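Local coordinates for flagellar hook-associated protein 2 (Bdellovibrio bacteriovorus, PDB 6KTY) that probably caps the growing tip of the flagellar filament, helping flagellin subunits polymerise there and keeping them from leaking out of the central channel, at residues Leu40-Ala45 with Glu146-Gln151; Ala46-Phe51 with Pro112-Val117; Pro52-Thr57 with Thr83-Met88; Gln56-Val61 with Asp137-Met142. One frame throughout, in Å; residues are numbered along the deposited sequence.

Contact 1: Leu40-Ala45 with Glu146-Gln151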
loop_
_atom_site.group_PDB
_atom_site.type_symbol
_atom_site.label_atom_id
_atom_site.label_comp_id
_atom_site.label_asym_id
_atom_site.label_seq_id
_atom_site.Cartn_x
_atom_site.Cartn_y
_atom_site.Cartn_z
ATOM N N LEU A 40 9.436 -6.105 9.060
ATOM C CA LEU A 40 10.249 -5.475 10.074
ATOM C C LEU A 40 10.870 -6.561 10.957
ATOM O O LEU A 40 10.351 -7.668 11.063
ATOM C CB LEU A 40 9.429 -4.522 10.932
ATOM C CG LEU A 40 8.858 -3.297 10.221
ATOM C CD1 LEU A 40 7.946 -2.583 11.210
ATOM C CD2 LEU A 40 9.929 -2.316 9.699
ATOM N N ALA A 41 11.988 -6.247 11.582
ATOM C CA ALA A 41 12.498 -7.113 12.648
ATOM C C ALA A 41 11.477 -7.156 13.811
ATOM O O ALA A 41 10.843 -6.149 14.091
ATOM C CB ALA A 41 13.841 -6.608 13.124
ATOM N N GLN A 42 11.321 -8.322 14.443
ATOM C CA GLN A 42 10.264 -8.554 15.434
ATOM C C GLN A 42 10.897 -8.858 16.796
ATOM O O GLN A 42 11.866 -9.638 16.872
ATOM C CB GLN A 42 9.381 -9.735 15.038
ATOM C CG GLN A 42 8.844 -9.718 13.647
ATOM C CD GLN A 42 7.660 -8.776 13.498
ATOM O OE1 GLN A 42 6.665 -8.916 14.187
ATOM N NE2 GLN A 42 7.770 -7.825 12.600
ATOM N N LYS A 43 10.339 -8.233 17.841
ATOM C CA LYS A 43 10.660 -8.541 19.230
ATOM C C LYS A 43 10.002 -9.844 19.642
ATOM O O LYS A 43 8.882 -10.106 19.232
ATOM C CB LYS A 43 10.125 -7.451 20.163
ATOM C CG LYS A 43 10.698 -6.084 19.951
ATOM C CD LYS A 43 9.893 -5.073 20.791
ATOM C CE LYS A 43 9.851 -3.686 20.152
ATOM N NZ LYS A 43 8.495 -3.412 19.519
ATOM N N PRO A 44 10.669 -10.639 20.498
ATOM C CA PRO A 44 9.964 -11.789 21.074
ATOM C C PRO A 44 8.893 -11.224 22.018
ATOM O O PRO A 44 9.129 -10.170 22.628
ATOM C CB PRO A 44 11.056 -12.507 21.866
ATOM C CG PRO A 44 11.965 -11.385 22.287
ATOM C CD PRO A 44 11.913 -10.351 21.225
ATOM N N ALA A 45 7.762 -11.896 22.153
ATOM C CA ALA A 45 6.683 -11.385 23.003
ATOM C C ALA A 45 5.670 -12.420 23.373
ATOM O O ALA A 45 5.572 -13.471 22.716
ATOM C CB ALA A 45 5.985 -10.150 22.320
ATOM N N GLU A 146 -0.832 -16.558 23.856
ATOM C CA GLU A 146 -0.123 -16.425 22.607
ATOM C C GLU A 146 1.303 -15.965 22.847
ATOM O O GLU A 146 1.544 -15.154 23.735
ATOM C CB GLU A 146 -0.869 -15.395 21.751
ATOM C CG GLU A 146 -1.415 -15.898 20.417
ATOM C CD GLU A 146 -1.770 -14.743 19.493
ATOM O OE1 GLU A 146 -2.794 -14.065 19.771
ATOM O OE2 GLU A 146 -1.003 -14.485 18.528
ATOM N N SER A 147 2.255 -16.490 22.081
ATOM C CA SER A 147 3.597 -15.908 22.063
ATOM C C SER A 147 4.148 -15.792 20.646
ATOM O O SER A 147 3.651 -16.457 19.724
ATOM C CB SER A 147 4.556 -16.706 22.933
ATOM O OG SER A 147 4.601 -18.049 22.538
ATOM N N ARG A 148 5.149 -14.928 20.489
ATOM C CA ARG A 148 5.819 -14.708 19.209
ATOM C C ARG A 148 7.345 -14.727 19.371
ATOM O O ARG A 148 7.888 -14.169 20.333
ATOM C CB ARG A 148 5.340 -13.414 18.595
ATOM C CG ARG A 148 3.910 -13.512 17.996
ATOM C CD ARG A 148 3.534 -12.246 17.274
ATOM N NE ARG A 148 3.822 -12.232 15.816
ATOM C CZ ARG A 148 4.849 -11.587 15.235
ATOM N NH1 ARG A 148 5.789 -10.954 15.941
ATOM N NH2 ARG A 148 4.970 -11.619 13.918
ATOM N N LYS A 149 8.024 -15.382 18.437
ATOM C CA LYS A 149 9.454 -15.491 18.495
ATOM C C LYS A 149 10.043 -14.202 17.954
ATOM O O LYS A 149 9.430 -13.514 17.131
ATOM C CB LYS A 149 9.978 -16.652 17.632
ATOM C CG LYS A 149 9.358 -17.996 17.936
ATOM C CD LYS A 149 9.797 -19.011 16.870
ATOM C CE LYS A 149 9.093 -20.368 17.005
ATOM N NZ LYS A 149 9.108 -21.060 15.667
ATOM N N ALA A 150 11.228 -13.880 18.427
ATOM C CA ALA A 150 12.013 -12.787 17.846
ATOM C C ALA A 150 12.344 -13.152 16.394
ATOM O O ALA A 150 12.618 -14.326 16.086
ATOM C CB ALA A 150 13.295 -12.592 18.611
ATOM N N GLN A 151 12.337 -12.155 15.524
ATOM C CA GLN A 151 12.698 -12.376 14.121
ATOM C C GLN A 151 13.540 -11.262 13.537
ATOM O O GLN A 151 13.451 -10.090 13.925
ATOM C CB GLN A 151 11.471 -12.482 13.231
ATOM C CG GLN A 151 10.484 -13.620 13.524
ATOM C CD GLN A 151 9.462 -13.728 12.404
ATOM O OE1 GLN A 151 9.840 -13.796 11.226
ATOM N NE2 GLN A 151 8.175 -13.720 12.745
HETATM O O HOH W 1 6.551 -9.694 17.971
#
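At the edge of the R148 guanidinium sits the side-chain oxygen of Q42, amide and guanidinium planes standing 75° apart. R148 NH1 reaches Q42 OE1 at 2.8 Å, in the carbonyl plane and on a lone pair, while NH2 adds a weak bond to the same oxygen. Water 1 lies in the guanidinium plane, donating to K43 O and weakly accepting from NH1. The Q42 chain bends at CG (chi2 -78°), folding its amide back over its own segment, and NE2 gives an almost straight bond to L40 O at 3.0 Å.

The backbones pair antiparallel at two places, Q42 with Q151 and A45 with R148, each through two N-H...O bonds. Between them P44 CD rests on A150 CB at 3.7 Å. The pairing joins the start of strand 45-48 to the end of strand 144-148, where this fragment of the longer cap protein passes from its four-stranded sheet to the five-stranded one. K43 turns away to a salt bridge with D158 of the second subunit. With NE2 also bonded to E188 of that subunit, the Q42 amide is held at both ends, its oxygen by a cation and its nitrogen by two acceptors, which fixes its rotation.

Contact 2: Ala46-Phe51 with Pro112-Val117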
loop_
_atom_site.group_PDB
_atom_site.type_symbol
_atom_site.label_atom_id
_atom_site.label_comp_id
_atom_site.label_asym_id
_atom_site.label_seq_id
_atom_site.Cartn_x
_atom_site.Cartn_y
_atom_site.Cartn_z
ATOM N N ALA A 46 4.904 -12.157 24.433
ATOM C CA ALA A 46 3.826 -13.097 24.835
ATOM C C ALA A 46 2.663 -12.286 25.392
ATOM O O ALA A 46 2.848 -11.150 25.930
ATOM C CB ALA A 46 4.343 -14.191 25.879
ATOM N N MET A 47 1.465 -12.785 25.198
ATOM C CA MET A 47 0.289 -12.032 25.660
ATOM C C MET A 47 -0.565 -12.929 26.492
ATOM O O MET A 47 -0.827 -14.073 26.086
ATOM C CB MET A 47 -0.534 -11.465 24.484
ATOM C CG MET A 47 -1.590 -10.423 24.915
ATOM S SD MET A 47 -2.440 -9.616 23.574
ATOM C CE MET A 47 -1.219 -8.411 23.104
ATOM N N SER A 48 -1.030 -12.426 27.634
ATOM C CA SER A 48 -1.884 -13.255 28.519
ATOM C C SER A 48 -3.298 -13.508 27.995
ATOM O O SER A 48 -3.764 -12.838 27.066
ATOM C CB SER A 48 -1.974 -12.640 29.925
ATOM O OG SER A 48 -2.920 -11.582 29.942
ATOM N N ASN A 49 -3.966 -14.498 28.597
ATOM C CA ASN A 49 -5.430 -14.572 28.602
ATOM C C ASN A 49 -6.077 -13.297 29.168
ATOM O O ASN A 49 -5.397 -12.462 29.795
ATOM C CB ASN A 49 -5.909 -15.834 29.342
ATOM C CG ASN A 49 -5.445 -15.893 30.810
ATOM O OD1 ASN A 49 -4.349 -15.491 31.145
ATOM N ND2 ASN A 49 -6.310 -16.403 31.677
ATOM N N GLY A 50 -7.360 -13.130 28.896
ATOM C CA GLY A 50 -8.102 -11.914 29.247
ATOM C C GLY A 50 -8.575 -11.943 30.693
ATOM O O GLY A 50 -8.925 -13.005 31.229
ATOM N N PHE A 51 -8.592 -10.769 31.321
ATOM C CA PHE A 51 -9.070 -10.604 32.686
ATOM C C PHE A 51 -10.168 -9.565 32.707
ATOM O O PHE A 51 -10.162 -8.634 31.862
ATOM C CB PHE A 51 -7.917 -10.165 33.581
ATOM C CG PHE A 51 -6.990 -11.282 33.953
ATOM C CD1 PHE A 51 -6.088 -11.797 33.030
ATOM C CD2 PHE A 51 -7.011 -11.817 35.233
ATOM C CE1 PHE A 51 -5.234 -12.841 33.382
ATOM C CE2 PHE A 51 -6.152 -12.874 35.587
ATOM C CZ PHE A 51 -5.290 -13.396 34.666
ATOM N N PRO A 112 -11.516 -8.214 28.938
ATOM C CA PRO A 112 -10.786 -7.496 27.925
ATOM C C PRO A 112 -9.306 -7.254 28.268
ATOM O O PRO A 112 -8.499 -7.059 27.348
ATOM C CB PRO A 112 -11.561 -6.181 27.832
ATOM C CG PRO A 112 -12.076 -5.940 29.177
ATOM C CD PRO A 112 -12.231 -7.299 29.838
ATOM N N PHE A 113 -8.912 -7.326 29.539
ATOM C CA PHE A 113 -7.562 -6.861 29.912
ATOM C C PHE A 113 -6.522 -7.969 29.752
ATOM O O PHE A 113 -6.715 -9.077 30.240
ATOM C CB PHE A 113 -7.532 -6.282 31.328
ATOM C CG PHE A 113 -8.352 -5.027 31.483
ATOM C CD1 PHE A 113 -7.827 -3.786 31.143
ATOM C CD2 PHE A 113 -9.646 -5.085 31.973
ATOM C CE1 PHE A 113 -8.584 -2.616 31.312
ATOM C CE2 PHE A 113 -10.408 -3.930 32.114
ATOM C CZ PHE A 113 -9.877 -2.697 31.778
ATOM N N LYS A 114 -5.436 -7.669 29.041
ATOM C CA LYS A 114 -4.352 -8.632 28.839
ATOM C C LYS A 114 -2.986 -8.083 29.122
ATOM O O LYS A 114 -2.717 -6.887 28.878
ATOM C CB LYS A 114 -4.416 -9.179 27.431
ATOM C CG LYS A 114 -5.632 -10.038 27.211
ATOM C CD LYS A 114 -5.756 -10.390 25.775
ATOM C CE LYS A 114 -7.023 -11.218 25.549
ATOM N NZ LYS A 114 -7.169 -11.704 24.163
ATOM N N LEU A 115 -2.132 -8.930 29.692
ATOM C CA LEU A 115 -0.744 -8.561 29.935
ATOM C C LEU A 115 0.037 -8.903 28.676
ATOM O O LEU A 115 -0.074 -10.018 28.159
ATOM C CB LEU A 115 -0.171 -9.306 31.142
ATOM C CG LEU A 115 1.293 -9.012 31.503
ATOM C CD1 LEU A 115 1.430 -7.625 32.151
ATOM C CD2 LEU A 115 1.808 -10.097 32.439
ATOM N N LEU A 116 0.752 -7.911 28.154
ATOM C CA LEU A 116 1.657 -8.091 27.019
ATOM C C LEU A 116 3.083 -7.934 27.524
ATOM O O LEU A 116 3.430 -6.894 28.111
ATOM C CB LEU A 116 1.363 -7.034 25.941
ATOM C CG LEU A 116 2.404 -6.846 24.802
ATOM C CD1 LEU A 116 2.424 -8.088 23.916
ATOM C CD2 LEU A 116 2.093 -5.600 23.934
ATOM N N VAL A 117 3.925 -8.925 27.290
ATOM C CA VAL A 117 5.323 -8.829 27.738
ATOM C C VAL A 117 6.203 -8.986 26.467
ATOM O O VAL A 117 6.071 -9.966 25.746
ATOM C CB VAL A 117 5.628 -9.908 28.767
ATOM C CG1 VAL A 117 7.078 -9.871 29.215
ATOM C CG2 VAL A 117 4.667 -9.804 29.993
#
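A46 and V117 form an antiparallel hydrogen-bonded pair and M47 faces L116 as the following non-hydrogen-bonded pair, the axes of the short strand segments 46-48 and 113-117 running 160° apart; the register then slips by one residue before F51 pairs with F113. S48 lies where the regular pattern breaks. Its N donates to L115 O at 2.6 Å, but the return bond from L115 N ends on S48 OG, 2.8 Å away, rather than on the backbone carbonyl. With chi1 at 80°, OG stands between its own N and carbonyl carbon, and it passes its proton on to N49 O, so one hydroxyl both accepts from the neighbouring strand and donates within its own.

M47 rises from the face it shares with L116, CG anti to the backbone N (chi1 -167°), and its methyl CE meets L116 CD1 at 3.7 Å. The two strands are the inner pair of a four-stranded antiparallel sheet, flanked by 98-104 and 144-148. F160 of the second subunit packs on M47 and L116, whereas V117 lies on the opposite face, and both it and L115 pack on helix 84-94.

Across the irregular part, K114 crosses M47 at about a right angle, CB lying 4.0 Å from M47 CG. Its extended chain then runs beside the opposite backbone: CG is 3.4 Å from S48 O, and CE comes near G50 CA, on the way to a salt bridge with D105. The F51 and F113 rings diverge, each holding the other residue's carbonyl oxygen at its edge; F113 CD2 is 3.6 Å from F51 O.

Contact 3: Pro52-Thr57 with Thr83-Met88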
loop_
_atom_site.group_PDB
_atom_site.type_symbol
_atom_site.label_atom_id
_atom_site.label_comp_id
_atom_site.label_asym_id
_atom_site.label_seq_id
_atom_site.Cartn_x
_atom_site.Cartn_y
_atom_site.Cartn_z
ATOM N N PRO A 52 -11.097 -9.676 33.683
ATOM C CA PRO A 52 -12.189 -8.724 33.710
ATOM C C PRO A 52 -11.778 -7.341 34.188
ATOM O O PRO A 52 -12.530 -6.404 34.038
ATOM C CB PRO A 52 -13.215 -9.372 34.669
ATOM C CG PRO A 52 -12.406 -10.253 35.581
ATOM C CD PRO A 52 -11.205 -10.698 34.747
ATOM N N ASP A 53 -10.603 -7.224 34.783
ATOM C CA ASP A 53 -10.135 -5.958 35.315
ATOM C C ASP A 53 -8.616 -6.086 35.414
ATOM O O ASP A 53 -8.074 -7.202 35.325
ATOM C CB ASP A 53 -10.744 -5.702 36.693
ATOM C CG ASP A 53 -10.311 -6.733 37.710
ATOM O OD1 ASP A 53 -9.151 -6.675 38.165
ATOM O OD2 ASP A 53 -11.128 -7.610 38.049
ATOM N N LYS A 54 -7.945 -4.963 35.610
ATOM C CA LYS A 54 -6.492 -4.975 35.730
ATOM C C LYS A 54 -6.037 -4.568 37.121
ATOM O O LYS A 54 -4.837 -4.481 37.382
ATOM C CB LYS A 54 -5.866 -4.051 34.672
ATOM C CG LYS A 54 -6.012 -2.550 34.912
ATOM C CD LYS A 54 -5.293 -1.835 33.784
ATOM C CE LYS A 54 -5.401 -0.332 33.835
ATOM N NZ LYS A 54 -5.166 0.246 35.191
ATOM N N ASP A 55 -6.987 -4.305 38.011
ATOM C CA ASP A 55 -6.649 -3.707 39.297
ATOM C C ASP A 55 -7.308 -4.371 40.502
ATOM O O ASP A 55 -7.198 -3.837 41.589
ATOM C CB ASP A 55 -7.004 -2.214 39.280
ATOM C CG ASP A 55 -8.500 -1.970 39.128
ATOM O OD1 ASP A 55 -9.232 -2.908 38.742
ATOM O OD2 ASP A 55 -8.938 -0.838 39.396
ATOM N N GLN A 56 -7.981 -5.511 40.324
ATOM C CA GLN A 56 -8.642 -6.198 41.440
ATOM C C GLN A 56 -8.390 -7.716 41.454
ATOM O O GLN A 56 -8.093 -8.289 42.496
ATOM C CB GLN A 56 -10.150 -5.938 41.390
ATOM C CG GLN A 56 -10.514 -4.480 41.502
ATOM C CD GLN A 56 -11.974 -4.214 41.188
ATOM O OE1 GLN A 56 -12.855 -4.615 41.941
ATOM N NE2 GLN A 56 -12.233 -3.517 40.077
ATOM N N THR A 57 -8.549 -8.357 40.299
ATOM C CA THR A 57 -8.464 -9.808 40.199
ATOM C C THR A 57 -7.009 -10.158 40.331
ATOM O O THR A 57 -6.174 -9.592 39.620
ATOM C CB THR A 57 -9.015 -10.310 38.847
ATOM O OG1 THR A 57 -10.402 -9.944 38.736
ATOM C CG2 THR A 57 -8.853 -11.831 38.714
ATOM N N THR A 83 -2.313 -8.058 40.806
ATOM C CA THR A 83 -3.248 -7.653 39.768
ATOM C C THR A 83 -2.441 -7.573 38.461
ATOM O O THR A 83 -1.213 -7.519 38.497
ATOM C CB THR A 83 -3.861 -6.286 40.063
ATOM O OG1 THR A 83 -2.813 -5.313 40.098
ATOM C CG2 THR A 83 -4.612 -6.278 41.441
ATOM N N LEU A 84 -3.110 -7.540 37.308
ATOM C CA LEU A 84 -2.380 -7.435 36.048
ATOM C C LEU A 84 -1.504 -6.203 36.090
ATOM O O LEU A 84 -0.369 -6.243 35.654
ATOM C CB LEU A 84 -3.305 -7.330 34.862
ATOM C CG LEU A 84 -4.008 -8.612 34.359
ATOM C CD1 LEU A 84 -4.506 -8.272 32.948
ATOM C CD2 LEU A 84 -3.114 -9.846 34.392
ATOM N N ASP A 85 -2.039 -5.123 36.639
ATOM C CA ASP A 85 -1.258 -3.916 36.813
ATOM C C ASP A 85 -0.038 -4.101 37.724
ATOM O O ASP A 85 1.031 -3.599 37.399
ATOM C CB ASP A 85 -2.123 -2.770 37.293
ATOM C CG ASP A 85 -1.971 -1.581 36.400
ATOM O OD1 ASP A 85 -1.277 -0.610 36.815
ATOM O OD2 ASP A 85 -2.443 -1.715 35.227
ATOM N N GLY A 86 -0.204 -4.797 38.854
ATOM C CA GLY A 86 0.943 -5.058 39.765
ATOM C C GLY A 86 2.035 -5.903 39.120
ATOM O O GLY A 86 3.215 -5.651 39.290
ATOM N N VAL A 87 1.620 -6.908 38.365
ATOM C CA VAL A 87 2.527 -7.797 37.708
ATOM C C VAL A 87 3.304 -7.073 36.614
ATOM O O VAL A 87 4.522 -7.220 36.463
ATOM C CB VAL A 87 1.780 -8.963 37.089
ATOM C CG1 VAL A 87 2.740 -9.760 36.203
ATOM C CG2 VAL A 87 1.153 -9.863 38.222
ATOM N N MET A 88 2.582 -6.290 35.822
ATOM C CA MET A 88 3.235 -5.430 34.860
ATOM C C MET A 88 4.291 -4.582 35.567
ATOM O O MET A 88 5.434 -4.525 35.103
ATOM C CB MET A 88 2.198 -4.545 34.179
ATOM C CG MET A 88 2.784 -3.757 33.067
ATOM S SD MET A 88 2.469 -2.041 33.350
ATOM C CE MET A 88 0.786 -2.013 32.935
HETATM O O HOH W 2 -5.980 -7.937 37.590
#
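K54 O accepts a hydrogen bond from D85 N, 3.0 Å away and in the carbonyl plane, so a loop carbonyl meets one of the N-H groups left over in the first turn of helix 84-94. The K54 side chain runs alongside D85, pointing the same way: CD passes 3.2 Å from D85 OD2, and NZ, turned back by chi4 at 45°, makes a weak salt bridge to that oxygen at 3.4 Å. The T83 methyl CG2 packs on the loop backbone, 3.4 Å from D55 C. Water 2 accepts from L84 N and lies within hydrogen-bonding distance of D53 O and T57 O.

Behind this shell stands T83 as N-cap, its OG1 accepting from G86 N at 2.9 Å. On the loop side, D53 gathers the chain around its carboxylate in an Asx motif. OD1 takes T57 N on its syn lone pair and Q56 N from above the plane, while T57 OG1 donates to OD2 at 2.5 Å. These bonds hold residues 53-57 in a tight turn, consistent with the K54 carbonyl facing the helix. L84 adds an apolar side, packing on F51 and F113.

The N-H groups of L84, D85 and G86 thus find a water, a loop carbonyl and the cap hydroxyl in turn, and the D85 carboxylate, paired with K89 through OD1 and weakly with K54 through OD2, is probably stabilised in its charged form.

Contact 4: Gln56-Val61 with Asp137-Met142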
loop_
_atom_site.group_PDB
_atom_site.type_symbol
_atom_site.label_atom_id
_atom_site.label_comp_id
_atom_site.label_asym_id
_atom_site.label_seq_id
_atom_site.Cartn_x
_atom_site.Cartn_y
_atom_site.Cartn_z
ATOM N N GLN A 56 -7.981 -5.511 40.324
ATOM C CA GLN A 56 -8.642 -6.198 41.440
ATOM C C GLN A 56 -8.390 -7.716 41.454
ATOM O O GLN A 56 -8.093 -8.289 42.496
ATOM C CB GLN A 56 -10.150 -5.938 41.390
ATOM C CG GLN A 56 -10.514 -4.480 41.502
ATOM C CD GLN A 56 -11.974 -4.214 41.188
ATOM O OE1 GLN A 56 -12.855 -4.615 41.941
ATOM N NE2 GLN A 56 -12.233 -3.517 40.077
ATOM N N THR A 57 -8.549 -8.357 40.299
ATOM C CA THR A 57 -8.464 -9.808 40.199
ATOM C C THR A 57 -7.009 -10.158 40.331
ATOM O O THR A 57 -6.174 -9.592 39.620
ATOM C CB THR A 57 -9.015 -10.310 38.847
ATOM O OG1 THR A 57 -10.402 -9.944 38.736
ATOM C CG2 THR A 57 -8.853 -11.831 38.714
ATOM N N GLN A 58 -6.697 -11.013 41.291
ATOM C CA GLN A 58 -5.312 -11.320 41.627
ATOM C C GLN A 58 -4.902 -12.628 40.972
ATOM O O GLN A 58 -5.691 -13.589 40.945
ATOM C CB GLN A 58 -5.131 -11.383 43.145
ATOM C CG GLN A 58 -5.559 -10.071 43.809
ATOM C CD GLN A 58 -4.679 -9.671 44.936
ATOM O OE1 GLN A 58 -4.927 -10.075 46.069
ATOM N NE2 GLN A 58 -3.626 -8.865 44.648
ATOM N N ILE A 59 -3.681 -12.661 40.434
ATOM C CA ILE A 59 -3.191 -13.883 39.762
ATOM C C ILE A 59 -2.376 -14.826 40.654
ATOM O O ILE A 59 -1.965 -15.904 40.201
ATOM C CB ILE A 59 -2.434 -13.559 38.462
ATOM C CG1 ILE A 59 -1.004 -13.009 38.693
ATOM C CG2 ILE A 59 -3.211 -12.568 37.623
ATOM C CD1 ILE A 59 -0.111 -13.132 37.411
ATOM N N GLY A 60 -2.122 -14.415 41.896
ATOM C CA GLY A 60 -1.430 -15.240 42.862
ATOM C C GLY A 60 0.016 -14.843 43.177
ATOM O O GLY A 60 0.505 -13.794 42.761
ATOM N N VAL A 61 0.698 -15.711 43.916
ATOM C CA VAL A 61 2.056 -15.456 44.342
ATOM C C VAL A 61 2.935 -16.556 43.782
ATOM O O VAL A 61 2.508 -17.697 43.634
ATOM C CB VAL A 61 2.161 -15.385 45.894
ATOM C CG1 VAL A 61 1.546 -16.626 46.564
ATOM C CG2 VAL A 61 3.588 -15.198 46.336
ATOM N N ASP A 137 -2.688 -19.721 44.696
ATOM C CA ASP A 137 -3.724 -18.886 45.343
ATOM C C ASP A 137 -4.297 -17.702 44.522
ATOM O O ASP A 137 -4.802 -16.727 45.085
ATOM C CB ASP A 137 -3.231 -18.392 46.717
ATOM C CG ASP A 137 -3.082 -19.524 47.733
ATOM O OD1 ASP A 137 -3.043 -20.712 47.311
ATOM O OD2 ASP A 137 -3.002 -19.226 48.952
ATOM N N GLY A 138 -4.240 -17.775 43.206
ATOM C CA GLY A 138 -4.797 -16.697 42.402
ATOM C C GLY A 138 -6.321 -16.777 42.343
ATOM O O GLY A 138 -6.899 -17.830 42.558
ATOM N N ASP A 139 -6.957 -15.656 42.027
ATOM C CA ASP A 139 -8.405 -15.606 41.826
ATOM C C ASP A 139 -8.714 -16.241 40.483
ATOM O O ASP A 139 -9.801 -16.752 40.260
ATOM C CB ASP A 139 -8.900 -14.163 41.778
ATOM C CG ASP A 139 -8.755 -13.440 43.091
ATOM O OD1 ASP A 139 -8.737 -14.095 44.163
ATOM O OD2 ASP A 139 -8.652 -12.195 43.035
ATOM N N GLN A 140 -7.747 -16.163 39.579
ATOM C CA GLN A 140 -7.923 -16.611 38.231
ATOM C C GLN A 140 -6.567 -17.013 37.664
ATOM O O GLN A 140 -5.551 -16.397 37.971
ATOM C CB GLN A 140 -8.542 -15.487 37.404
ATOM C CG GLN A 140 -8.849 -15.864 35.959
ATOM C CD GLN A 140 -9.238 -14.670 35.094
ATOM O OE1 GLN A 140 -9.929 -13.746 35.549
ATOM N NE2 GLN A 140 -8.795 -14.686 33.840
ATOM N N ASP A 141 -6.582 -18.026 36.807
ATOM C CA ASP A 141 -5.387 -18.508 36.124
ATOM C C ASP A 141 -4.821 -17.477 35.148
ATOM O O ASP A 141 -5.559 -16.943 34.306
ATOM C CB ASP A 141 -5.738 -19.776 35.329
ATOM C CG ASP A 141 -6.001 -20.975 36.217
ATOM O OD1 ASP A 141 -5.487 -21.028 37.368
ATOM O OD2 ASP A 141 -6.730 -21.883 35.765
ATOM N N MET A 142 -3.522 -17.193 35.251
ATOM C CA MET A 142 -2.833 -16.418 34.216
ATOM C C MET A 142 -1.961 -17.317 33.391
ATOM O O MET A 142 -1.200 -18.110 33.931
ATOM C CB MET A 142 -1.933 -15.312 34.796
ATOM C CG MET A 142 -1.645 -14.242 33.780
ATOM S SD MET A 142 -0.066 -14.419 32.930
ATOM C CE MET A 142 0.879 -13.386 34.066
#
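D139 and Q58 join two loops at the far end of the four-stranded antiparallel sheet, one leading from strand 45-48 toward strand 63-68 and the other from strand 129-136 into strand 144-148. Followed outward, the D139 side chain meets the first loop at each step. CB lies 3.4 Å from Q58 O and also touches the T57 methyl CG2. CG, anti to the carbonyl carbon (chi1 -67°), is brought in front of the Q58 backbone. OD2 then accepts from Q58 N at 2.9 Å in a nearly straight bond, although the donor stands 43° above the carboxylate plane, and the same oxygen brushes Q58 CB. The backbone answers with D139 N donating to Q58 O at 2.7 Å, so D139 grips the N-H and the C=O of one residue with its carboxylate and its own amide.

Next to this polar pair, the T57 methyl is wedged against Q140, with CB and OE1 each 3.9 Å from CG2; the Q140 amide nitrogen goes to G50 O. Farther along, G60 and G138 bring their backbones together, their CA atoms only 3.7 Å apart. G60 takes backbone angles suited to glycine.

I59 and M142 cross in the apolar interior beside F51, L135 and I133. The M142 chain bends at chi2 and chi3, bringing methyl CE tightly against I59 CD1, 3.5 Å away.

In the fold
Contacts 1 and 2 belong to the same four-stranded sheet, on either side of strand 45-48, and both meet the second subunit. Contact 2 is the buried core pairing, largely backbone bonds and apolar side chains; contact 1 adds a polar network where the two sheets join. Contacts 3 and 4 lie farther out, partly buried and away from other subunits, and each uses an aspartate carboxylate as acceptor for backbone N-H, D53 within its own loop and D139 across to Q58. They share Q56 and T57, and L84 and V87 pack on I59, joining them. N49 and G50, bonded to D141 and Q140, tie contact 4 to contact 2; F113, packing on L84 and D53, ties in contact 3.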